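Local atomic coordinates of uncharacterized protein (Nostoc punctiforme, PDB entry 2R3S), a protein that probably transfers a methyl group to an oxygen atom of its substrate, as an O-methyltransferase. Residues A[38-41]-A[42-46]; A[135-138]-A[139-142]; A[308-312]-A[313-317]. One frame throughout, in Å; residues are numbered along the deposited sequence.

How the interactions relate
Along the chain the three contacts come in series, and each is local, within one helix or at one of its ends. Interaction 1 starts helix 42-49 in the dimerisation region, which belongs to the helix-turn-helix clan. Interaction 2 lies in helix 136-143 and interaction 3 ends helix 303-312; both belong to the O-methyltransferase domain with its seven-stranded Rossmann-like sheet. Centres of interactions 1 and 2 are 34 Å apart, those of 2 and 3 31 Å, those of 1 and 3 58 Å. Interactions 1 and 3 sit on opposite sides of the chain's centre. One contact therefore caps a helix of the probable dimerisation region, while the other two shape helices of the presumed catalytic domain.

Interaction 1. Residues A[38-41]-A[42-46]; sequences GIES and SQSLA
E40 reaches over the first turn of helix 42-49 and touches it with both its aliphatic stem and its acid end. E40 CB packs 3.7 Å from L45 CD2, and the next carbon, CG, stays against the same methyl. There the chain bends, which turns the carboxylate away from the leucine and toward S44. At the tip, E40 OE1 takes a hydrogen bond from S44 OG at 2.6 Å. The hydroxyl meets this oxygen from above the carboxylate plane, 37° out of it.

Between these two residues S41 is the N-cap of the helix. S41 OG accepts from S44 N at 3.2 Å with an N-H...O angle of 152°, a capping bond that satisfies an amide of the first turn. A chi1 of 63° sets OG between the backbone N and the carbonyl carbon of S41, where it can turn to S44 N. The carbonyl of S41 starts the regular helical bonding: S41 O accepts from L45 N at 3.0 Å, and a weak second bond comes from S44 N. S44 N is thus held mainly by S41 OG, with S41 O a weak second acceptor, while the S44 hydroxyl is tied separately to E40. This helix belongs to the helix-turn-helix-like dimerisation region, and E40 is also paired through its backbone with Y76 of strand 75-78, so the cap joins the small antiparallel sheet to the helix.

On the flank of the turn, Q43 bends back so that Q43 OE1 comes to 3.4 Å from S41 CB. The S42 hydroxyl is hydrogen-bonded to E53 of helix 53-65, while L45 CG rests 3.4 Å from S41 O and the same leucine packs on M56 and C60.

Interaction 2. Residues A[135-138]-A[139-142]; sequences PVWV and QFAK
W137 and F140 meet one turn apart on helix 136-143, a short helix of the O-methyltransferase domain, which has the Rossmann-like methyltransferase fold. Backbone bonds of the i to i+4 kind define it: F140 N to V136 O at 2.9 Å, A141 N to W137 O at 3.0 Å and K142 N to V138 O at 3.0 Å, with a weaker one from Q139 N to P135 O.

The aromatic rings meet obliquely: the six-membered ring of W137 and the F140 ring have centroids 5.9 Å apart and planes at 54°. W137 CE3 rests 3.7 Å from F140 CB, while CZ3 approaches F140 CD2. V136 CG1 lies over one face of the indole, W137 NE1 bonds to T129 O, and the ring also meets H244. A leucine in place of W137 would probably leave T129 O without this donor and open a gap beside F140 and V136 CG1.

Among the aliphatic contacts, the side chains of V138 and K142 lie alongside each other. With V138 CG1 anti to the backbone N (chi1 -180°), this methyl flanks the lysine chain, 3.6 Å from K142 CE.

Interaction 3. Residues A[308-312]-A[313-317]; sequences SMFSN and AGFSH
A Schellman motif closes helix 303-312, and an edge-to-face pair of phenylalanines, F310 and F315, packs beside it. G314 is the residue that leaves helical geometry, with positive phi (106°). At these backbone angles a CB would be jammed against the carbonyl oxygen of A313, a strain that glycine, with no CB, avoids.

Two bonds turn the chain back into the last turn. F315 N donates to F310 O at 3.0 Å, nearly straight, and G314 N to S311 O at 3.2 Å, approaching from well above that carbonyl's plane. F310 O also accepts from A313 N, at 3.1 Å; the two donors reach it from opposite faces of its plane, so this one oxygen is gripped by both the closing helical turn and the exit. A weaker bond from A313 N goes to M309 O, a selenomethionine carbonyl, and A313 CB lies close to the same oxygen.

In the ring pair, F310 CD1 lies 3.6 Å from F315 CD1, over one face of the F315 ring and offset toward its rim. The planes stand at 89° and the centroids 5.1 Å apart, a T-shaped arrangement. F315 CG lies anti to its carbonyl carbon (chi1 -69°), which brings the ring back against F310, and F315 CB rests 3.5 Å from F310 O.

F310 and F315 both lie on V267 of strand 265-271 and A333 of strand 329-334, while L254 of helix 247-260 meets F310 and A313. The same helix also bonds this region, K258 NZ to G314 O and E251 OE2 to N312 ND2, before the chain enters strand 317-321.

Interaction 1. Residues A[38-41]-A[42-46]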
ATOM      1  N   GLY A  38      -5.564 -24.749 -12.522  1.00 29.50           N
ATOM      2  CA  GLY A  38      -5.969 -25.830 -11.637  1.00 30.45           C
ATOM      3  C   GLY A  38      -6.134 -25.416 -10.173  1.00 28.92           C
ATOM      4  O   GLY A  38      -6.408 -24.268  -9.874  1.00 28.14           O
ATOM      5  N   ILE A  39      -5.937 -26.364  -9.270  1.00 29.60           N
ATOM      6  CA  ILE A  39      -6.171 -26.160  -7.841  1.00 34.33           C
ATOM      7  C   ILE A  39      -5.005 -26.788  -7.114  1.00 32.00           C
ATOM      8  O   ILE A  39      -4.749 -27.958  -7.306  1.00 31.35           O
ATOM      9  CB  ILE A  39      -7.522 -26.804  -7.353  1.00 33.48           C
ATOM     10  CG1 ILE A  39      -8.723 -26.085  -7.993  1.00 45.01           C
ATOM     11  CG2 ILE A  39      -7.630 -26.715  -5.851  1.00 28.12           C
ATOM     12  CD1 ILE A  39     -10.144 -26.774  -7.821  1.00 39.96           C
ATOM     13  N   GLU A  40      -4.276 -26.005  -6.321  1.00 31.76           N
ATOM     14  CA  GLU A  40      -3.056 -26.485  -5.653  1.00 30.26           C
ATOM     15  C   GLU A  40      -3.106 -26.181  -4.183  1.00 29.88           C
ATOM     16  O   GLU A  40      -3.403 -25.056  -3.797  1.00 32.55           O
ATOM     17  CB  GLU A  40      -1.822 -25.773  -6.186  1.00 31.66           C
ATOM     18  CG  GLU A  40      -1.509 -26.019  -7.624  1.00 29.24           C
ATOM     19  CD  GLU A  40      -1.230 -27.462  -7.927  1.00 35.87           C
ATOM     20  OE1 GLU A  40      -0.847 -28.246  -7.013  1.00 32.01           O
ATOM     21  OE2 GLU A  40      -1.423 -27.810  -9.102  1.00 32.49           O
ATOM     22  N   SER A  41      -2.775 -27.163  -3.364  1.00 28.16           N
ATOM     23  CA  SER A  41      -2.615 -26.937  -1.933  1.00 30.07           C
ATOM     24  C   SER A  41      -1.343 -26.118  -1.687  1.00 30.98           C
ATOM     25  O   SER A  41      -0.467 -26.029  -2.558  1.00 29.24           O
ATOM     26  CB  SER A  41      -2.501 -28.286  -1.232  1.00 28.16           C
ATOM     27  OG  SER A  41      -1.328 -28.952  -1.685  1.00 29.23           O
ATOM     28  N   SER A  42      -1.238 -25.525  -0.504  1.00 32.07           N
ATOM     29  CA  SER A  42      -0.041 -24.778  -0.141  1.00 31.68           C
ATOM     30  C   SER A  42       1.201 -25.694  -0.002  1.00 32.09           C
ATOM     31  O   SER A  42       2.333 -25.287  -0.230  1.00 34.53           O
ATOM     32  CB  SER A  42      -0.271 -23.997   1.145  1.00 29.21           C
ATOM     33  OG  SER A  42      -0.711 -24.838   2.178  1.00 32.39           O
ATOM     34  N   GLN A  43       0.979 -26.931   0.373  1.00 33.71           N
ATOM     35  CA  GLN A  43       2.037 -27.931   0.442  1.00 34.24           C
ATOM     36  C   GLN A  43       2.675 -28.155  -0.939  1.00 34.71           C
ATOM     37  O   GLN A  43       3.919 -28.223  -1.106  1.00 32.18           O
ATOM     38  CB  GLN A  43       1.439 -29.225   0.959  1.00 36.15           C
ATOM     39  CG  GLN A  43       0.980 -29.164   2.453  1.00 45.55           C
ATOM     40  CD  GLN A  43      -0.449 -28.564   2.735  1.00 50.86           C
ATOM     41  OE1 GLN A  43      -1.148 -28.023   1.866  1.00 45.31           O
ATOM     42  NE2 GLN A  43      -0.854 -28.665   3.991  1.00 59.95           N
ATOM     43  N   SER A  44       1.817 -28.229  -1.943  1.00 32.24           N
ATOM     44  CA  SER A  44       2.273 -28.453  -3.299  1.00 32.46           C
ATOM     45  C   SER A  44       2.888 -27.174  -3.887  1.00 31.88           C
ATOM     46  O   SER A  44       3.873 -27.251  -4.612  1.00 32.22           O
ATOM     47  CB  SER A  44       1.127 -29.036  -4.155  1.00 33.15           C
ATOM     48  OG  SER A  44       1.207 -28.635  -5.503  1.00 39.65           O
ATOM     49  N   LEU A  45       2.335 -26.004  -3.566  1.00 29.65           N
ATOM     50  CA  LEU A  45       2.928 -24.757  -4.014  1.00 30.37           C
ATOM     51  C   LEU A  45       4.299 -24.529  -3.352  1.00 29.14           C
ATOM     52  O   LEU A  45       5.191 -23.954  -3.962  1.00 29.96           O
ATOM     53  CB  LEU A  45       1.970 -23.572  -3.780  1.00 29.46           C
ATOM     54  CG  LEU A  45       0.692 -23.610  -4.629  1.00 29.77           C
ATOM     55  CD1 LEU A  45      -0.335 -22.524  -4.188  1.00 20.58           C
ATOM     56  CD2 LEU A  45       1.038 -23.486  -6.104  1.00 22.69           C
ATOM     57  N   ALA A  46       4.464 -25.004  -2.123  1.00 29.01           N
ATOM     58  CA  ALA A  46       5.758 -24.968  -1.435  1.00 28.56           C
ATOM     59  C   ALA A  46       6.823 -25.765  -2.194  1.00 28.90           C
ATOM     60  O   ALA A  46       7.940 -25.294  -2.371  1.00 29.02           O
ATOM     61  CB  ALA A  46       5.608 -25.489   0.009  1.00 28.39           C
TER

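Interaction 2. Residues A[135-138]-A[139-142]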
ATOM      1  N   PRO A 135      18.282   5.466 -15.329  1.00 34.23           N
ATOM      2  CA  PRO A 135      18.055   4.081 -15.769  1.00 31.21           C
ATOM      3  C   PRO A 135      16.643   3.533 -15.531  1.00 32.07           C
ATOM      4  O   PRO A 135      16.300   2.487 -16.070  1.00 32.07           O
ATOM      5  CB  PRO A 135      19.087   3.291 -14.964  1.00 30.08           C
ATOM      6  CG  PRO A 135      19.297   4.101 -13.733  1.00 32.40           C
ATOM      7  CD  PRO A 135      19.219   5.530 -14.187  1.00 34.05           C
ATOM      8  N   VAL A 136      15.831   4.226 -14.739  1.00 32.16           N
ATOM      9  CA  VAL A 136      14.456   3.806 -14.513  1.00 31.34           C
ATOM     10  C   VAL A 136      13.655   3.768 -15.837  1.00 29.60           C
ATOM     11  O   VAL A 136      12.681   3.035 -15.936  1.00 32.72           O
ATOM     12  CB  VAL A 136      13.758   4.642 -13.396  1.00 28.97           C
ATOM     13  CG1 VAL A 136      13.256   6.018 -13.909  1.00 29.86           C
ATOM     14  CG2 VAL A 136      12.650   3.819 -12.743  1.00 27.02           C
ATOM     15  N   TRP A 137      14.113   4.495 -16.851  1.00 30.25           N
ATOM     16  CA  TRP A 137      13.418   4.567 -18.141  1.00 29.70           C
ATOM     17  C   TRP A 137      13.767   3.413 -19.056  1.00 32.03           C
ATOM     18  O   TRP A 137      12.956   3.048 -19.912  1.00 30.97           O
ATOM     19  CB  TRP A 137      13.584   5.957 -18.789  1.00 29.54           C
ATOM     20  CG  TRP A 137      13.068   7.006 -17.841  1.00 27.85           C
ATOM     21  CD1 TRP A 137      13.782   8.038 -17.290  1.00 33.09           C
ATOM     22  CD2 TRP A 137      11.743   7.085 -17.259  1.00 27.46           C
ATOM     23  NE1 TRP A 137      12.996   8.741 -16.411  1.00 22.64           N
ATOM     24  CE2 TRP A 137      11.748   8.176 -16.361  1.00 30.85           C
ATOM     25  CE3 TRP A 137      10.557   6.345 -17.415  1.00 31.41           C
ATOM     26  CZ2 TRP A 137      10.619   8.543 -15.623  1.00 32.26           C
ATOM     27  CZ3 TRP A 137       9.432   6.712 -16.670  1.00 29.68           C
ATOM     28  CH2 TRP A 137       9.475   7.790 -15.788  1.00 30.15           C
ATOM     29  N   VAL A 138      14.916   2.771 -18.814  1.00 33.71           N
ATOM     30  CA  VAL A 138      15.211   1.481 -19.436  1.00 31.19           C
ATOM     31  C   VAL A 138      14.292   0.423 -18.835  1.00 29.58           C
ATOM     32  O   VAL A 138      13.714  -0.367 -19.577  1.00 29.04           O
ATOM     33  CB  VAL A 138      16.707   1.105 -19.313  1.00 34.72           C
ATOM     34  CG1 VAL A 138      17.032  -0.273 -19.987  1.00 27.85           C
ATOM     35  CG2 VAL A 138      17.553   2.215 -19.906  1.00 31.69           C
ATOM     36  N   GLN A 139      14.133   0.429 -17.510  1.00 29.79           N
ATOM     37  CA  GLN A 139      13.194  -0.487 -16.867  0.50 30.77           C
ATOM     38  C   GLN A 139      11.765  -0.248 -17.344  1.00 30.54           C
ATOM     39  O   GLN A 139      11.055  -1.211 -17.632  1.00 32.36           O
ATOM     40  CB  GLN A 139      13.261  -0.420 -15.334  0.50 30.90           C
ATOM     41  CG  GLN A 139      14.458  -1.130 -14.734  0.50 36.92           C
ATOM     42  CD  GLN A 139      14.620  -2.541 -15.269  0.50 39.55           C
ATOM     43  OE1 GLN A 139      13.748  -3.389 -15.080  0.50 31.46           O
ATOM     44  NE2 GLN A 139      15.728  -2.783 -15.980  0.50 40.53           N
ATOM     45  N   PHE A 140      11.348   1.018 -17.458  1.00 29.53           N
ATOM     46  CA  PHE A 140      10.020   1.294 -17.984  1.00 27.67           C
ATOM     47  C   PHE A 140       9.878   0.683 -19.371  1.00 27.20           C
ATOM     48  O   PHE A 140       8.916  -0.032 -19.637  1.00 25.86           O
ATOM     49  CB  PHE A 140       9.719   2.783 -18.051  1.00 25.85           C
ATOM     50  CG  PHE A 140       8.298   3.087 -18.471  1.00 18.38           C
ATOM     51  CD1 PHE A 140       7.930   3.056 -19.803  1.00 25.81           C
ATOM     52  CD2 PHE A 140       7.336   3.367 -17.531  1.00 27.80           C
ATOM     53  CE1 PHE A 140       6.632   3.309 -20.192  1.00 20.80           C
ATOM     54  CE2 PHE A 140       6.025   3.622 -17.900  1.00 26.52           C
ATOM     55  CZ  PHE A 140       5.675   3.607 -19.236  1.00 20.64           C
ATOM     56  N   ALA A 141      10.832   0.985 -20.256  1.00 26.22           N
ATOM     57  CA  ALA A 141      10.767   0.529 -21.635  1.00 26.44           C
ATOM     58  C   ALA A 141      10.698  -1.003 -21.768  1.00 27.43           C
ATOM     59  O   ALA A 141      10.006  -1.534 -22.647  1.00 27.95           O
ATOM     60  CB  ALA A 141      11.949   1.087 -22.455  1.00 25.57           C
ATOM     61  N   LYS A 142      11.437  -1.713 -20.927  1.00 28.20           N
ATOM     62  CA  LYS A 142      11.417  -3.171 -20.954  1.00 30.47           C
ATOM     63  C   LYS A 142      10.166  -3.741 -20.293  1.00 28.77           C
ATOM     64  O   LYS A 142       9.598  -4.715 -20.781  1.00 30.87           O
ATOM     65  CB  LYS A 142      12.660  -3.760 -20.257  1.00 28.36           C
ATOM     66  CG  LYS A 142      14.007  -3.419 -20.900  1.00 35.18           C
ATOM     67  CD  LYS A 142      15.141  -4.229 -20.245  1.00 36.66           C
ATOM     68  CE  LYS A 142      16.541  -3.738 -20.590  1.00 44.22           C
ATOM     69  NZ  LYS A 142      16.748  -3.576 -22.051  1.00 50.90           N
TER

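Interaction 3. Residues A[308-312]-A[313-317]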
ATOM      1  N   SER A 308      -4.707  24.987 -23.192  1.00 37.15           N
ATOM      2  CA  SER A 308      -4.029  26.267 -22.980  1.00 37.99           C
ATOM      3  C   SER A 308      -2.526  26.261 -23.317  1.00 40.28           C
ATOM      4  O   SER A 308      -1.964  27.296 -23.666  1.00 40.45           O
ATOM      5  CB  SER A 308      -4.222  26.708 -21.541  1.00 35.68           C
ATOM      6  OG  SER A 308      -3.372  27.785 -21.233  1.00 39.48           O
HETATM    7  N   MSE A 309      -1.865  25.114 -23.166  1.00 40.60           N
HETATM    8  CA  MSE A 309      -0.448  25.014 -23.488  1.00 39.84           C
HETATM    9  C   MSE A 309      -0.270  25.014 -24.991  1.00 38.93           C
HETATM   10  O   MSE A 309       0.593  25.701 -25.526  1.00 37.62           O
HETATM   11  CB  MSE A 309       0.147  23.749 -22.884  1.00 40.91           C
HETATM   12  CG  MSE A 309       0.224  23.795 -21.386  1.00 43.32           C
HETATM   13 SE   MSE A 309       1.035  22.165 -20.671  0.75 38.92          SE
HETATM   14  CE  MSE A 309      -0.362  21.691 -19.336  1.00 36.36           C
ATOM     15  N   PHE A 310      -1.100  24.246 -25.673  1.00 39.58           N
ATOM     16  CA  PHE A 310      -1.066  24.228 -27.122  1.00 41.17           C
ATOM     17  C   PHE A 310      -1.443  25.589 -27.715  1.00 43.38           C
ATOM     18  O   PHE A 310      -0.778  26.068 -28.638  1.00 44.56           O
ATOM     19  CB  PHE A 310      -1.964  23.135 -27.662  1.00 40.39           C
ATOM     20  CG  PHE A 310      -1.314  21.784 -27.685  1.00 39.77           C
ATOM     21  CD1 PHE A 310      -0.341  21.494 -28.626  1.00 42.10           C
ATOM     22  CD2 PHE A 310      -1.688  20.796 -26.780  1.00 43.82           C
ATOM     23  CE1 PHE A 310       0.259  20.242 -28.672  1.00 46.50           C
ATOM     24  CE2 PHE A 310      -1.097  19.533 -26.814  1.00 43.57           C
ATOM     25  CZ  PHE A 310      -0.107  19.261 -27.768  1.00 43.86           C
ATOM     26  N   SER A 311      -2.497  26.204 -27.184  1.00 43.53           N
ATOM     27  CA  SER A 311      -2.890  27.555 -27.583  1.00 43.74           C
ATOM     28  C   SER A 311      -1.734  28.526 -27.442  1.00 40.99           C
ATOM     29  O   SER A 311      -1.418  29.210 -28.395  1.00 42.82           O
ATOM     30  CB  SER A 311      -4.090  28.064 -26.768  1.00 44.12           C
ATOM     31  OG  SER A 311      -4.294  29.459 -26.978  1.00 49.11           O
ATOM     32  N   ASN A 312      -1.099  28.562 -26.276  1.00 41.06           N
ATOM     33  CA  ASN A 312       0.092  29.414 -26.026  1.00 40.92           C
ATOM     34  C   ASN A 312       1.373  29.084 -26.794  1.00 42.25           C
ATOM     35  O   ASN A 312       2.318  29.900 -26.815  1.00 43.98           O
ATOM     36  CB  ASN A 312       0.490  29.369 -24.543  1.00 41.29           C
ATOM     37  CG  ASN A 312      -0.519  30.046 -23.624  1.00 47.72           C
ATOM     38  OD1 ASN A 312      -1.431  30.743 -24.070  1.00 50.94           O
ATOM     39  ND2 ASN A 312      -0.344  29.841 -22.312  1.00 47.98           N
ATOM     40  N   ALA A 313       1.451  27.877 -27.343  1.00 41.51           N
ATOM     41  CA  ALA A 313       2.614  27.450 -28.112  1.00 43.08           C
ATOM     42  C   ALA A 313       2.404  27.738 -29.584  1.00 44.31           C
ATOM     43  O   ALA A 313       3.299  27.488 -30.384  1.00 46.80           O
ATOM     44  CB  ALA A 313       2.889  25.937 -27.910  1.00 41.56           C
ATOM     45  N   GLY A 314       1.213  28.212 -29.945  1.00 44.18           N
ATOM     46  CA  GLY A 314       0.928  28.626 -31.303  1.00 44.13           C
ATOM     47  C   GLY A 314       0.064  27.705 -32.138  1.00 43.81           C
ATOM     48  O   GLY A 314      -0.069  27.913 -33.336  1.00 46.74           O
ATOM     49  N   PHE A 315      -0.527  26.682 -31.545  1.00 42.85           N
ATOM     50  CA  PHE A 315      -1.298  25.742 -32.333  1.00 43.22           C
ATOM     51  C   PHE A 315      -2.681  26.325 -32.503  1.00 44.93           C
ATOM     52  O   PHE A 315      -3.087  27.209 -31.745  1.00 46.92           O
ATOM     53  CB  PHE A 315      -1.340  24.354 -31.684  1.00 42.95           C
ATOM     54  CG  PHE A 315      -0.015  23.645 -31.701  1.00 38.18           C
ATOM     55  CD1 PHE A 315       1.008  24.046 -30.854  1.00 38.34           C
ATOM     56  CD2 PHE A 315       0.212  22.584 -32.567  1.00 36.89           C
ATOM     57  CE1 PHE A 315       2.237  23.414 -30.876  1.00 38.79           C
ATOM     58  CE2 PHE A 315       1.422  21.947 -32.595  1.00 38.43           C
ATOM     59  CZ  PHE A 315       2.443  22.356 -31.739  1.00 39.70           C
ATOM     60  N   SER A 316      -3.388  25.837 -33.509  1.00 46.62           N
ATOM     61  CA  SER A 316      -4.649  26.415 -33.906  1.00 49.06           C
ATOM     62  C   SER A 316      -5.816  25.771 -33.179  1.00 49.43           C
ATOM     63  O   SER A 316      -6.853  26.392 -33.011  1.00 51.77           O
ATOM     64  CB  SER A 316      -4.827  26.282 -35.427  1.00 51.39           C
ATOM     65  OG  SER A 316      -5.454  25.060 -35.793  1.00 56.73           O
ATOM     66  N   HIS A 317      -5.653  24.526 -32.744  1.00 48.65           N
ATOM     67  CA  HIS A 317      -6.783  23.731 -32.266  1.00 47.74           C
ATOM     68  C   HIS A 317      -6.301  22.439 -31.577  1.00 47.07           C
ATOM     69  O   HIS A 317      -5.407  21.768 -32.078  1.00 45.17           O
ATOM     70  CB  HIS A 317      -7.711  23.379 -33.445  1.00 47.70           C
ATOM     71  CG  HIS A 317      -8.877  22.514 -33.068  1.00 49.78           C
ATOM     72  ND1 HIS A 317      -9.775  22.858 -32.073  1.00 51.14           N
ATOM     73  CD2 HIS A 317      -9.312  21.329 -33.573  1.00 50.53           C
ATOM     74  CE1 HIS A 317     -10.702  21.918 -31.976  1.00 52.92           C
ATOM     75  NE2 HIS A 317     -10.443  20.976 -32.870  1.00 53.59           N
TER